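Local coordinates for putative uncharacterized protein (Chaetomium thermophilum, PDB 5T8V), which probably loads cohesin onto chromatin, this chain being the C-terminal, HEAT-repeat part of the Scc2 cohesin loader, at residues V504-L514 and M533-I544. Numbering follows the deposited sequence.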
loop_
_atom_site.group_PDB
_atom_site.type_symbol
_atom_site.label_atom_id
_atom_site.label_comp_id
_atom_site.label_asym_id
_atom_site.label_seq_id
_atom_site.Cartn_x
_atom_site.Cartn_y
_atom_site.Cartn_z
ATOM N N VAL A 504 -0.308 -32.343 -23.605
ATOM C CA VAL A 504 0.181 -33.711 -23.479
ATOM C C VAL A 504 0.390 -34.314 -24.862
ATOM O O VAL A 504 0.572 -35.529 -24.998
ATOM C CB VAL A 504 -0.790 -34.568 -22.643
ATOM C CG1 VAL A 504 -0.973 -33.962 -21.258
ATOM C CG2 VAL A 504 -2.135 -34.712 -23.352
ATOM N N ALA A 505 0.369 -33.472 -25.893
ATOM C CA ALA A 505 0.522 -33.953 -27.257
ATOM C C ALA A 505 1.857 -34.668 -27.430
ATOM O O ALA A 505 2.849 -34.358 -26.765
ATOM C CB ALA A 505 0.419 -32.792 -28.243
ATOM N N TRP A 506 1.871 -35.638 -28.348
ATOM C CA TRP A 506 3.066 -36.445 -28.573
ATOM C C TRP A 506 4.241 -35.597 -29.038
ATOM O O TRP A 506 5.393 -35.899 -28.706
ATOM C CB TRP A 506 2.761 -37.539 -29.597
ATOM C CG TRP A 506 3.901 -38.460 -29.856
ATOM C CD1 TRP A 506 4.495 -38.712 -31.056
ATOM C CD2 TRP A 506 4.595 -39.255 -28.889
ATOM N NE1 TRP A 506 5.514 -39.620 -30.898
ATOM C CE2 TRP A 506 5.596 -39.968 -29.575
ATOM C CE3 TRP A 506 4.465 -39.434 -27.509
ATOM C CZ2 TRP A 506 6.463 -40.846 -28.928
ATOM C CZ3 TRP A 506 5.322 -40.303 -26.871
ATOM C CH2 TRP A 506 6.309 -41.000 -27.578
ATOM N N THR A 507 3.979 -34.541 -29.808
ATOM C CA THR A 507 5.024 -33.649 -30.295
ATOM C C THR A 507 4.982 -32.291 -29.606
ATOM O O THR A 507 5.465 -31.301 -30.164
ATOM C CB THR A 507 4.906 -33.467 -31.808
ATOM O OG1 THR A 507 3.671 -32.810 -32.118
ATOM C CG2 THR A 507 4.951 -34.812 -32.515
ATOM N N GLY A 508 4.420 -32.229 -28.400
ATOM C CA GLY A 508 4.223 -30.980 -27.708
ATOM C C GLY A 508 5.340 -30.648 -26.737
ATOM O O GLY A 508 6.482 -31.096 -26.890
ATOM N N PRO A 509 5.026 -29.850 -25.709
ATOM C CA PRO A 509 6.096 -29.367 -24.817
ATOM C C PRO A 509 6.769 -30.464 -24.012
ATOM O O PRO A 509 7.993 -30.427 -23.843
ATOM C CB PRO A 509 5.368 -28.357 -23.918
ATOM C CG PRO A 509 3.935 -28.759 -23.971
ATOM C CD PRO A 509 3.712 -29.292 -25.346
ATOM N N TYR A 510 6.013 -31.433 -23.491
ATOM C CA TYR A 510 6.634 -32.526 -22.750
ATOM C C TYR A 510 7.670 -33.243 -23.608
ATOM O O TYR A 510 8.805 -33.480 -23.172
ATOM C CB TYR A 510 5.566 -33.507 -22.269
ATOM C CG TYR A 510 4.808 -33.036 -21.051
ATOM C CD1 TYR A 510 5.305 -33.257 -19.775
ATOM C CD2 TYR A 510 3.597 -32.370 -21.175
ATOM C CE1 TYR A 510 4.620 -32.827 -18.659
ATOM C CE2 TYR A 510 2.903 -31.937 -20.062
ATOM C CZ TYR A 510 3.419 -32.169 -18.809
ATOM O OH TYR A 510 2.735 -31.741 -17.700
ATOM N N ARG A 511 7.294 -33.589 -24.841
ATOM C CA ARG A 511 8.226 -34.229 -25.761
ATOM C C ARG A 511 9.495 -33.404 -25.926
ATOM O O ARG A 511 10.607 -33.931 -25.832
ATOM C CB ARG A 511 7.550 -34.438 -27.115
ATOM C CG ARG A 511 8.382 -35.229 -28.116
ATOM C CD ARG A 511 8.283 -36.725 -27.881
ATOM N NE ARG A 511 8.025 -37.427 -29.136
ATOM C CZ ARG A 511 8.964 -37.926 -29.931
ATOM N NH1 ARG A 511 10.247 -37.822 -29.611
ATOM N NH2 ARG A 511 8.616 -38.537 -31.055
ATOM N N ALA A 512 9.347 -32.102 -26.184
ATOM C CA ALA A 512 10.512 -31.258 -26.431
ATOM C C ALA A 512 11.417 -31.199 -25.208
ATOM O O ALA A 512 12.642 -31.328 -25.319
ATOM C CB ALA A 512 10.066 -29.853 -26.836
ATOM N N THR A 513 10.827 -31.001 -24.026
ATOM C CA THR A 513 11.620 -30.954 -22.803
ATOM C C THR A 513 12.390 -32.253 -22.606
ATOM O O THR A 513 13.594 -32.241 -22.319
ATOM C CB THR A 513 10.713 -30.679 -21.602
ATOM O OG1 THR A 513 9.959 -29.484 -21.832
ATOM C CG2 THR A 513 11.534 -30.509 -20.334
ATOM N N LEU A 514 11.713 -33.390 -22.773
ATOM C CA LEU A 514 12.375 -34.671 -22.551
ATOM C C LEU A 514 13.467 -34.923 -23.583
ATOM O O LEU A 514 14.518 -35.483 -23.254
ATOM C CB LEU A 514 11.346 -35.799 -22.565
ATOM C CG LEU A 514 10.530 -35.929 -21.278
ATOM C CD1 LEU A 514 9.341 -36.856 -21.485
ATOM C CD2 LEU A 514 11.404 -36.437 -20.140
ATOM N N MET A 533 14.409 -36.639 -15.813
ATOM C CA MET A 533 13.691 -37.171 -16.966
ATOM C C MET A 533 12.566 -38.106 -16.536
ATOM O O MET A 533 11.428 -37.966 -16.992
ATOM C CB MET A 533 14.661 -37.886 -17.904
ATOM C CG MET A 533 15.215 -36.986 -18.987
ATOM S SD MET A 533 16.100 -37.896 -20.257
ATOM C CE MET A 533 17.708 -38.069 -19.489
ATOM N N THR A 534 12.859 -39.074 -15.664
ATOM C CA THR A 534 11.804 -39.984 -15.224
ATOM C C THR A 534 10.680 -39.223 -14.526
ATOM O O THR A 534 9.493 -39.486 -14.768
ATOM C CB THR A 534 12.376 -41.062 -14.301
ATOM O OG1 THR A 534 13.034 -40.451 -13.183
ATOM C CG2 THR A 534 13.364 -41.939 -15.049
ATOM N N PHE A 535 11.038 -38.267 -13.667
ATOM C CA PHE A 535 10.044 -37.429 -13.004
ATOM C C PHE A 535 9.122 -36.765 -14.021
ATOM O O PHE A 535 7.891 -36.867 -13.930
ATOM C CB PHE A 535 10.765 -36.383 -12.151
ATOM C CG PHE A 535 9.871 -35.617 -11.218
ATOM C CD1 PHE A 535 9.204 -34.485 -11.648
ATOM C CD2 PHE A 535 9.729 -36.009 -9.898
ATOM C CE1 PHE A 535 8.398 -33.771 -10.785
ATOM C CE2 PHE A 535 8.924 -35.300 -9.033
ATOM C CZ PHE A 535 8.259 -34.179 -9.476
ATOM N N ILE A 536 9.704 -36.086 -15.011
ATOM C CA ILE A 536 8.890 -35.405 -16.015
ATOM C C ILE A 536 8.034 -36.404 -16.782
ATOM O O ILE A 536 6.882 -36.120 -17.122
ATOM C CB ILE A 536 9.787 -34.575 -16.951
ATOM C CG1 ILE A 536 10.208 -33.286 -16.243
ATOM C CG2 ILE A 536 9.069 -34.245 -18.261
ATOM C CD1 ILE A 536 11.307 -32.526 -16.938
ATOM N N ILE A 537 8.578 -37.587 -17.072
ATOM C CA ILE A 537 7.802 -38.606 -17.777
ATOM C C ILE A 537 6.555 -38.968 -16.978
ATOM O O ILE A 537 5.453 -39.085 -17.533
ATOM C CB ILE A 537 8.680 -39.841 -18.056
ATOM C CG1 ILE A 537 9.779 -39.497 -19.061
ATOM C CG2 ILE A 537 7.841 -40.996 -18.602
ATOM C CD1 ILE A 537 10.879 -40.540 -19.152
ATOM N N SER A 538 6.706 -39.154 -15.666
ATOM C CA SER A 538 5.544 -39.477 -14.845
ATOM C C SER A 538 4.553 -38.318 -14.816
ATOM O O SER A 538 3.337 -38.536 -14.875
ATOM C CB SER A 538 5.986 -39.856 -13.430
ATOM O OG SER A 538 6.805 -38.855 -12.860
ATOM N N GLU A 539 5.048 -37.079 -14.736
ATOM C CA GLU A 539 4.150 -35.930 -14.827
ATOM C C GLU A 539 3.359 -35.953 -16.129
ATOM O O GLU A 539 2.154 -35.672 -16.143
ATOM C CB GLU A 539 4.945 -34.630 -14.717
ATOM C CG GLU A 539 5.385 -34.285 -13.309
ATOM C CD GLU A 539 6.006 -32.905 -13.222
ATOM O OE1 GLU A 539 6.370 -32.342 -14.281
ATOM O OE2 GLU A 539 6.122 -32.378 -12.095
ATOM N N TRP A 540 4.026 -36.283 -17.234
ATOM C CA TRP A 540 3.360 -36.361 -18.530
ATOM C C TRP A 540 2.254 -37.408 -18.509
ATOM O O TRP A 540 1.115 -37.135 -18.904
ATOM C CB TRP A 540 4.395 -36.679 -19.610
ATOM C CG TRP A 540 3.906 -36.551 -21.021
ATOM C CD1 TRP A 540 2.672 -36.141 -21.434
ATOM C CD2 TRP A 540 4.652 -36.839 -22.210
ATOM N NE1 TRP A 540 2.604 -36.156 -22.808
ATOM C CE2 TRP A 540 3.808 -36.581 -23.306
ATOM C CE3 TRP A 540 5.952 -37.289 -22.451
ATOM C CZ2 TRP A 540 4.222 -36.758 -24.623
ATOM C CZ3 TRP A 540 6.360 -37.466 -23.759
ATOM C CH2 TRP A 540 5.500 -37.201 -24.827
ATOM N N GLY A 541 2.574 -38.618 -18.047
ATOM C CA GLY A 541 1.551 -39.651 -17.961
ATOM C C GLY A 541 0.355 -39.213 -17.137
ATOM O O GLY A 541 -0.800 -39.366 -17.553
ATOM N N SER A 542 0.616 -38.654 -15.954
ATOM C CA SER A 542 -0.474 -38.221 -15.091
ATOM C C SER A 542 -1.331 -37.164 -15.770
ATOM O O SER A 542 -2.561 -37.185 -15.650
ATOM C CB SER A 542 0.077 -37.687 -13.776
ATOM O OG SER A 542 -0.971 -37.229 -12.942
ATOM N N LYS A 543 -0.704 -36.229 -16.485
ATOM C CA LYS A 543 -1.485 -35.208 -17.173
ATOM C C LYS A 543 -2.309 -35.806 -18.304
ATOM O O LYS A 543 -3.425 -35.346 -18.561
ATOM C CB LYS A 543 -0.569 -34.105 -17.697
ATOM C CG LYS A 543 -0.021 -33.196 -16.604
ATOM C CD LYS A 543 -1.117 -32.349 -15.968
ATOM C CE LYS A 543 -0.585 -31.509 -14.819
ATOM N NZ LYS A 543 -1.673 -30.733 -14.155
ATOM N N ILE A 544 -1.785 -36.827 -18.984
ATOM C CA ILE A 544 -2.598 -37.560 -19.950
ATOM C C ILE A 544 -3.849 -38.104 -19.270
ATOM O O ILE A 544 -4.976 -37.903 -19.742
ATOM C CB ILE A 544 -1.771 -38.684 -20.600
ATOM C CG1 ILE A 544 -0.684 -38.086 -21.492
ATOM C CG2 ILE A 544 -2.661 -39.620 -21.420
ATOM C CD1 ILE A 544 0.431 -39.046 -21.802
#
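W540 reaches from helix 527-550 under the first turn of helix 509-520, its CG anti to the backbone N (chi1 -170°), and lies flat against Y510. The Y510 ring and the five-membered ring of W540 form an offset stack, planes 10° apart and centroids 4.5 Å apart. Y510 CB sits over that five-membered ring, 3.6 Å from its centroid, a CH-pi contact, while W540 CA lies over a face of the tyrosine ring. At the indole edge, W540 NE1 donates to V504 O (3.1 Å, N-H...O 161°). The oxygen lies in the indole plane, yet the donor stands above the carbonyl plane; the bond and the stack together fix the ring's rotation. At the far end of the indole, W540 CH2 meets W506 CE3 at 3.6 Å, the two rings slid apart with little overlap. L514 fits as a knob among W540 and, about a turn or more earlier, M533, I536 and I537: CD1 touches W540 CE3 and I537 CG1, and CD2 packs on I536 CG2. Y510 is a second knob, among I536, E539, W540 and K543. V504 CB closes the other end against I544 CG1 (3.7 Å). R568 makes a cation-pi contact with W506, and helix 590-602 touches Y510. Segments 509-514 and 533-544 run antiparallel, their axes 10.5 Å apart at closest approach, as in the stacked helices of a HEAT-repeat alpha-solenoid.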